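Long-range contact in penicillin-binding protein 2 (Pbp2) (Helicobacter pylori, PDB 5LP5), which probably cross-links peptidoglycan as a penicillin-binding transpeptidase of the inner membrane, in a core cell-wall synthesis complex with MreC: residues A[392-404]-A[456-468]. Residues are numbered along the deposited sequence; the frame is centred on the assembly and turned at random.
Sequences FGEKTGVDLPNEF and LATPHFAINNKQP
Asp-399 OD2 is gripped by Ala-462 N, which reaches its syn lone pair at 3.0 Å, by the hydroxyl of Tyr-195, outside both loops, and weakly by Phe-461 N. The latter gives its main bond to Asp-399 OD1 over 2.8 Å, somewhat bent and 22° out of the carboxylate plane. With one amide as chief partner of each oxygen, rotation of the carboxylate should be restricted. Asp-399 is the centre of an inverse gamma turn, and with CG between its own N and carbonyl carbon (chi1 60°) the acid reaches both amides; OD1 also lies at the edge of the Phe-461 ring. Beside it, Val-398 CG2 and Leu-400 CD1 both approach Phe-461 CE2 obliquely, the former at 3.8 Å, and Ile-191 and Leu-264 add apolar contacts to this ring. Farther along, Val-398 CA points its hydrogen at Pro-459 O, and Thr-396 CB rests 3.6 Å from Pro-459 CD. Glu-403 shapes the first loop from within: OE1 accepts from Gly-397 N and Val-398 N, whereas Thr-396 N and OG1 come to OE2 from opposite faces of its plane. The arrangement exemplifies a carboxylate bridging consecutive backbone amides; here it makes a buried contact between two interhelical connections of the penicillin-binding transpeptidase domain, beside the outermost strand 264-270 of its antiparallel sheet.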
ATOM      1  N   PHE A 392      37.520  12.067   8.699  1.00 48.93           N
ATOM      2  CA  PHE A 392      37.906  10.666   8.378  1.00 49.37           C
ATOM      3  C   PHE A 392      37.829   9.669   9.547  1.00 52.06           C
ATOM      4  O   PHE A 392      37.832   8.426   9.344  1.00 52.91           O
ATOM      5  CB  PHE A 392      39.322  10.615   7.799  1.00 47.70           C
ATOM      6  CG  PHE A 392      39.382  10.859   6.326  1.00 45.55           C
ATOM      7  CD1 PHE A 392      39.839  12.061   5.829  1.00 46.07           C
ATOM      8  CD2 PHE A 392      38.982   9.880   5.441  1.00 43.54           C
ATOM      9  CE1 PHE A 392      39.905  12.278   4.466  1.00 45.07           C
ATOM     10  CE2 PHE A 392      39.035  10.094   4.082  1.00 43.18           C
ATOM     11  CZ  PHE A 392      39.498  11.293   3.592  1.00 43.38           C
ATOM     12  N   GLY A 393      37.770  10.202  10.759  1.00 51.41           N
ATOM     13  CA  GLY A 393      37.741   9.348  11.946  1.00 54.07           C
ATOM     14  C   GLY A 393      36.365   8.818  12.287  1.00 54.29           C
ATOM     15  O   GLY A 393      36.224   7.704  12.763  1.00 52.81           O
ATOM     16  N   GLU A 394      35.354   9.633  12.016  1.00 56.72           N
ATOM     17  CA  GLU A 394      34.042   9.473  12.596  1.00 57.63           C
ATOM     18  C   GLU A 394      32.972   9.315  11.534  1.00 51.84           C
ATOM     19  O   GLU A 394      33.247   9.375  10.328  1.00 48.64           O
ATOM     20  CB  GLU A 394      33.735  10.692  13.483  1.00 63.26           C
ATOM     21  CG  GLU A 394      34.628  10.795  14.713  1.00 70.94           C
ATOM     22  CD  GLU A 394      34.522   9.573  15.630  1.00 80.81           C
ATOM     23  OE1 GLU A 394      33.416   8.997  15.754  1.00 83.85           O
ATOM     24  OE2 GLU A 394      35.547   9.184  16.232  1.00 91.85           O
ATOM     25  N   LYS A 395      31.749   9.098  12.004  1.00 49.80           N
ATOM     26  CA  LYS A 395      30.592   9.008  11.125  1.00 48.05           C
ATOM     27  C   LYS A 395      30.282  10.386  10.553  1.00 40.66           C
ATOM     28  O   LYS A 395      30.399  11.378  11.261  1.00 37.92           O
ATOM     29  CB  LYS A 395      29.357   8.532  11.896  1.00 52.58           C
ATOM     30  CG  LYS A 395      29.510   7.246  12.683  1.00 56.88           C
ATOM     31  CD  LYS A 395      28.165   6.857  13.290  1.00 60.66           C
ATOM     32  CE  LYS A 395      28.256   5.573  14.105  1.00 65.56           C
ATOM     33  NZ  LYS A 395      26.915   5.050  14.493  1.00 66.05           N
ATOM     34  N   THR A 396      29.882  10.430   9.283  1.00 35.53           N
ATOM     35  CA  THR A 396      29.339  11.633   8.678  1.00 33.98           C
ATOM     36  C   THR A 396      27.992  12.025   9.309  1.00 33.28           C
ATOM     37  O   THR A 396      27.633  13.211   9.298  1.00 35.63           O
ATOM     38  CB  THR A 396      29.161  11.497   7.148  1.00 33.30           C
ATOM     39  OG1 THR A 396      28.235  10.441   6.852  1.00 31.84           O
ATOM     40  CG2 THR A 396      30.515  11.222   6.441  1.00 32.94           C
ATOM     41  N   GLY A 397      27.263  11.055   9.868  1.00 31.53           N
ATOM     42  CA  GLY A 397      25.949  11.305  10.486  1.00 31.31           C
ATOM     43  C   GLY A 397      24.751  11.071   9.563  1.00 31.05           C
ATOM     44  O   GLY A 397      23.716  11.716   9.688  1.00 31.74           O
ATOM     45  N   VAL A 398      24.895  10.130   8.642  1.00 31.21           N
ATOM     46  CA  VAL A 398      23.898   9.910   7.623  1.00 30.64           C
ATOM     47  C   VAL A 398      22.691   9.279   8.290  1.00 30.00           C
ATOM     48  O   VAL A 398      22.836   8.588   9.293  1.00 30.17           O
ATOM     49  CB  VAL A 398      24.475   9.054   6.471  1.00 31.71           C
ATOM     50  CG1 VAL A 398      24.651   7.613   6.896  1.00 33.01           C
ATOM     51  CG2 VAL A 398      23.605   9.141   5.227  1.00 31.27           C
ATOM     52  N   ASP A 399      21.499   9.562   7.766  1.00 29.59           N
ATOM     53  CA  ASP A 399      20.265   9.026   8.334  1.00 30.84           C
ATOM     54  C   ASP A 399      19.927   7.608   7.809  1.00 32.95           C
ATOM     55  O   ASP A 399      18.878   7.362   7.189  1.00 32.49           O
ATOM     56  CB  ASP A 399      19.096  10.023   8.170  1.00 30.24           C
ATOM     57  CG  ASP A 399      18.794  10.379   6.721  1.00 29.61           C
ATOM     58  OD1 ASP A 399      19.658  10.230   5.842  1.00 30.11           O
ATOM     59  OD2 ASP A 399      17.664  10.812   6.461  1.00 29.16           O
ATOM     60  N   LEU A 400      20.856   6.689   8.069  1.00 36.31           N
ATOM     61  CA  LEU A 400      20.654   5.257   7.888  1.00 37.04           C
ATOM     62  C   LEU A 400      21.117   4.587   9.162  1.00 38.34           C
ATOM     63  O   LEU A 400      21.763   5.219   9.996  1.00 40.29           O
ATOM     64  CB  LEU A 400      21.475   4.728   6.711  1.00 38.01           C
ATOM     65  CG  LEU A 400      21.062   5.136   5.305  1.00 37.88           C
ATOM     66  CD1 LEU A 400      21.999   4.488   4.286  1.00 39.29           C
ATOM     67  CD2 LEU A 400      19.623   4.714   5.077  1.00 37.54           C
ATOM     68  N   PRO A 401      20.789   3.295   9.330  1.00 39.71           N
ATOM     69  CA  PRO A 401      21.357   2.570  10.466  1.00 40.59           C
ATOM     70  C   PRO A 401      22.826   2.150  10.257  1.00 40.50           C
ATOM     71  O   PRO A 401      23.263   1.882   9.127  1.00 37.83           O
ATOM     72  CB  PRO A 401      20.453   1.337  10.580  1.00 41.43           C
ATOM     73  CG  PRO A 401      19.346   1.511   9.584  1.00 39.70           C
ATOM     74  CD  PRO A 401      19.854   2.462   8.559  1.00 38.51           C
ATOM     75  N   ASN A 402      23.557   2.111  11.364  1.00 43.28           N
ATOM     76  CA  ASN A 402      24.911   1.558  11.426  1.00 45.95           C
ATOM     77  C   ASN A 402      25.875   2.144  10.419  1.00 43.28           C
ATOM     78  O   ASN A 402      26.439   1.398   9.650  1.00 45.87           O
ATOM     79  CB  ASN A 402      24.886   0.037  11.214  1.00 49.81           C
ATOM     80  CG  ASN A 402      24.431  -0.724  12.439  1.00 55.45           C
ATOM     81  OD1 ASN A 402      23.229  -0.841  12.722  1.00 55.30           O
ATOM     82  ND2 ASN A 402      25.399  -1.288  13.162  1.00 60.71           N
ATOM     83  N   GLU A 403      26.095   3.453  10.419  1.00 40.84           N
ATOM     84  CA  GLU A 403      27.181   4.006   9.608  1.00 37.81           C
ATOM     85  C   GLU A 403      28.543   3.645  10.214  1.00 38.85           C
ATOM     86  O   GLU A 403      28.746   3.756  11.416  1.00 38.68           O
ATOM     87  CB  GLU A 403      27.069   5.514   9.495  1.00 35.87           C
ATOM     88  CG  GLU A 403      27.995   6.081   8.441  1.00 34.88           C
ATOM     89  CD  GLU A 403      28.082   7.582   8.496  1.00 34.75           C
ATOM     90  OE1 GLU A 403      27.220   8.203   9.151  1.00 35.18           O
ATOM     91  OE2 GLU A 403      29.017   8.130   7.881  1.00 34.45           O
ATOM     92  N   PHE A 404      29.468   3.206   9.371  1.00 39.03           N
ATOM     93  CA  PHE A 404      30.813   2.849   9.820  1.00 40.28           C
ATOM     94  C   PHE A 404      31.688   4.072  10.027  1.00 42.54           C
ATOM     95  O   PHE A 404      31.732   4.956   9.181  1.00 45.75           O
ATOM     96  CB  PHE A 404      31.488   1.950   8.787  1.00 39.68           C
ATOM     97  CG  PHE A 404      31.065   0.515   8.850  1.00 41.19           C
ATOM     98  CD1 PHE A 404      29.986   0.110   9.645  1.00 40.79           C
ATOM     99  CD2 PHE A 404      31.714  -0.431   8.072  1.00 40.41           C
ATOM    100  CE1 PHE A 404      29.599  -1.208   9.688  1.00 39.15           C
ATOM    101  CE2 PHE A 404      31.315  -1.749   8.104  1.00 40.13           C
ATOM    102  CZ  PHE A 404      30.267  -2.137   8.922  1.00 40.31           C
ATOM    103  N   LEU A 456      31.287  21.886   6.583  1.00 55.45           N
ATOM    104  CA  LEU A 456      31.076  20.428   6.525  1.00 56.24           C
ATOM    105  C   LEU A 456      29.604  20.007   6.534  1.00 54.84           C
ATOM    106  O   LEU A 456      28.872  20.227   7.503  1.00 57.45           O
ATOM    107  CB  LEU A 456      31.790  19.753   7.703  1.00 55.70           C
ATOM    108  CG  LEU A 456      31.776  18.220   7.731  1.00 53.25           C
ATOM    109  CD1 LEU A 456      32.521  17.630   6.538  1.00 52.14           C
ATOM    110  CD2 LEU A 456      32.369  17.730   9.044  1.00 52.69           C
ATOM    111  N   ALA A 457      29.190  19.369   5.459  1.00 51.55           N
ATOM    112  CA  ALA A 457      27.805  18.967   5.320  1.00 50.85           C
ATOM    113  C   ALA A 457      27.587  17.621   5.979  1.00 46.98           C
ATOM    114  O   ALA A 457      28.406  16.720   5.843  1.00 49.78           O
ATOM    115  CB  ALA A 457      27.451  18.876   3.842  1.00 56.44           C
ATOM    116  N   THR A 458      26.483  17.488   6.696  1.00 43.66           N
ATOM    117  CA  THR A 458      26.004  16.175   7.131  1.00 40.77           C
ATOM    118  C   THR A 458      25.142  15.581   6.012  1.00 40.48           C
ATOM    119  O   THR A 458      24.026  16.085   5.787  1.00 40.67           O
ATOM    120  CB  THR A 458      25.151  16.288   8.408  1.00 37.64           C
ATOM    121  OG1 THR A 458      25.963  16.767   9.480  1.00 38.03           O
ATOM    122  CG2 THR A 458      24.572  14.966   8.799  1.00 35.35           C
ATOM    123  N   PRO A 459      25.646  14.520   5.307  1.00 38.04           N
ATOM    124  CA  PRO A 459      24.830  13.905   4.246  1.00 35.77           C
ATOM    125  C   PRO A 459      23.580  13.314   4.823  1.00 34.90           C
ATOM    126  O   PRO A 459      23.627  12.793   5.929  1.00 37.30           O
ATOM    127  CB  PRO A 459      25.724  12.797   3.691  1.00 35.52           C
ATOM    128  CG  PRO A 459      27.106  13.171   4.105  1.00 36.52           C
ATOM    129  CD  PRO A 459      26.945  13.840   5.439  1.00 36.58           C
ATOM    130  N   HIS A 460      22.465  13.428   4.115  1.00 34.34           N
ATOM    131  CA  HIS A 460      21.211  12.872   4.598  1.00 33.54           C
ATOM    132  C   HIS A 460      20.308  12.649   3.425  1.00 31.42           C
ATOM    133  O   HIS A 460      20.582  13.142   2.355  1.00 30.98           O
ATOM    134  CB  HIS A 460      20.553  13.764   5.669  1.00 34.41           C
ATOM    135  CG  HIS A 460      20.245  15.150   5.208  1.00 35.75           C
ATOM    136  ND1 HIS A 460      21.199  16.142   5.139  1.00 37.14           N
ATOM    137  CD2 HIS A 460      19.079  15.720   4.818  1.00 35.86           C
ATOM    138  CE1 HIS A 460      20.637  17.257   4.705  1.00 38.33           C
ATOM    139  NE2 HIS A 460      19.348  17.028   4.510  1.00 36.78           N
ATOM    140  N   PHE A 461      19.264  11.854   3.636  1.00 31.61           N
ATOM    141  CA  PHE A 461      18.303  11.499   2.595  1.00 30.62           C
ATOM    142  C   PHE A 461      16.945  12.164   2.823  1.00 32.54           C
ATOM    143  O   PHE A 461      16.260  12.523   1.871  1.00 36.67           O
ATOM    144  CB  PHE A 461      18.109   9.992   2.544  1.00 29.00           C
ATOM    145  CG  PHE A 461      19.298   9.248   2.007  1.00 28.73           C
ATOM    146  CD1 PHE A 461      19.510   9.138   0.644  1.00 28.51           C
ATOM    147  CD2 PHE A 461      20.204   8.659   2.870  1.00 28.32           C
ATOM    148  CE1 PHE A 461      20.591   8.444   0.148  1.00 28.19           C
ATOM    149  CE2 PHE A 461      21.288   7.964   2.388  1.00 28.12           C
ATOM    150  CZ  PHE A 461      21.482   7.860   1.026  1.00 28.64           C
ATOM    151  N   ALA A 462      16.537  12.318   4.076  1.00 31.14           N
ATOM    152  CA  ALA A 462      15.237  12.886   4.383  1.00 30.80           C
ATOM    153  C   ALA A 462      15.237  14.418   4.237  1.00 33.14           C
ATOM    154  O   ALA A 462      15.866  15.128   5.027  1.00 32.71           O
ATOM    155  CB  ALA A 462      14.825  12.484   5.788  1.00 30.01           C
ATOM    156  N   ILE A 463      14.505  14.931   3.248  1.00 34.40           N
ATOM    157  CA  ILE A 463      14.506  16.368   2.978  1.00 36.56           C
ATOM    158  C   ILE A 463      14.111  17.166   4.200  1.00 37.66           C
ATOM    159  O   ILE A 463      14.672  18.214   4.446  1.00 38.18           O
ATOM    160  CB  ILE A 463      13.609  16.746   1.778  1.00 38.00           C
ATOM    161  CG1 ILE A 463      14.285  16.294   0.480  1.00 38.22           C
ATOM    162  CG2 ILE A 463      13.382  18.256   1.730  1.00 37.60           C
ATOM    163  CD1 ILE A 463      13.509  16.576  -0.790  1.00 37.78           C
ATOM    164  N   ASN A 464      13.164  16.655   4.978  1.00 42.95           N
ATOM    165  CA  ASN A 464      12.720  17.328   6.210  1.00 46.84           C
ATOM    166  C   ASN A 464      13.666  17.075   7.402  1.00 46.90           C
ATOM    167  O   ASN A 464      13.293  17.274   8.548  1.00 50.45           O
ATOM    168  CB  ASN A 464      11.254  16.970   6.549  1.00 52.91           C
ATOM    169  CG  ASN A 464      10.979  15.458   6.548  1.00 60.29           C
ATOM    170  OD1 ASN A 464      11.788  14.653   6.088  1.00 68.47           O
ATOM    171  ND2 ASN A 464       9.791  15.077   7.014  1.00 62.15           N
ATOM    172  N   ASN A 465      14.900  16.662   7.123  1.00 47.90           N
ATOM    173  CA  ASN A 465      15.963  16.555   8.134  1.00 49.54           C
ATOM    174  C   ASN A 465      16.922  17.750   8.058  1.00 50.85           C
ATOM    175  O   ASN A 465      18.007  17.637   7.507  1.00 41.56           O
ATOM    176  CB  ASN A 465      16.748  15.264   7.900  1.00 51.46           C
ATOM    177  CG  ASN A 465      17.309  14.655   9.173  1.00 51.25           C
ATOM    178  OD1 ASN A 465      17.297  15.240  10.259  1.00 49.90           O
ATOM    179  ND2 ASN A 465      17.795  13.434   9.032  1.00 51.37           N
ATOM    180  N   LYS A 466      16.513  18.888   8.623  1.00 63.09           N
ATOM    181  CA  LYS A 466      17.325  20.121   8.637  1.00 65.13           C
ATOM    182  C   LYS A 466      18.629  19.887   9.392  1.00 61.42           C
ATOM    183  O   LYS A 466      18.690  19.970  10.619  1.00 62.19           O
ATOM    184  CB  LYS A 466      16.555  21.270   9.297  1.00 77.14           C
ATOM    185  CG  LYS A 466      17.367  22.551   9.546  1.00 91.03           C
ATOM    186  CD  LYS A 466      16.747  23.402  10.654  1.00 96.28           C
ATOM    187  CE  LYS A 466      17.457  24.731  10.846  1.00 94.49           C
ATOM    188  NZ  LYS A 466      16.731  25.564  11.850  1.00 94.91           N
ATOM    189  N   GLN A 467      19.674  19.591   8.644  1.00 59.97           N
ATOM    190  CA  GLN A 467      20.973  19.309   9.228  1.00 64.50           C
ATOM    191  C   GLN A 467      21.865  20.532   9.073  1.00 61.24           C
ATOM    192  O   GLN A 467      22.359  20.791   7.972  1.00 66.23           O
ATOM    193  CB  GLN A 467      21.612  18.112   8.513  1.00 72.55           C
ATOM    194  CG  GLN A 467      21.051  16.756   8.908  1.00 77.80           C
ATOM    195  CD  GLN A 467      21.044  16.575  10.418  1.00 82.76           C
ATOM    196  OE1 GLN A 467      19.994  16.638  11.046  1.00 96.19           O
ATOM    197  NE2 GLN A 467      22.222  16.395  11.010  1.00 77.10           N
ATOM    198  N   PRO A 468      22.070  21.299  10.161  1.00 51.98           N
ATOM    199  CA  PRO A 468      22.932  22.467  10.036  1.00 50.60           C
ATOM    200  C   PRO A 468      24.348  22.086   9.648  1.00 51.88           C
ATOM    201  O   PRO A 468      24.820  21.005   9.993  1.00 50.47           O
ATOM    202  CB  PRO A 468      22.903  23.111  11.427  1.00 48.80           C
ATOM    203  CG  PRO A 468      22.363  22.079  12.335  1.00 50.28           C
ATOM    204  CD  PRO A 468      21.499  21.177  11.507  1.00 51.12           C
TER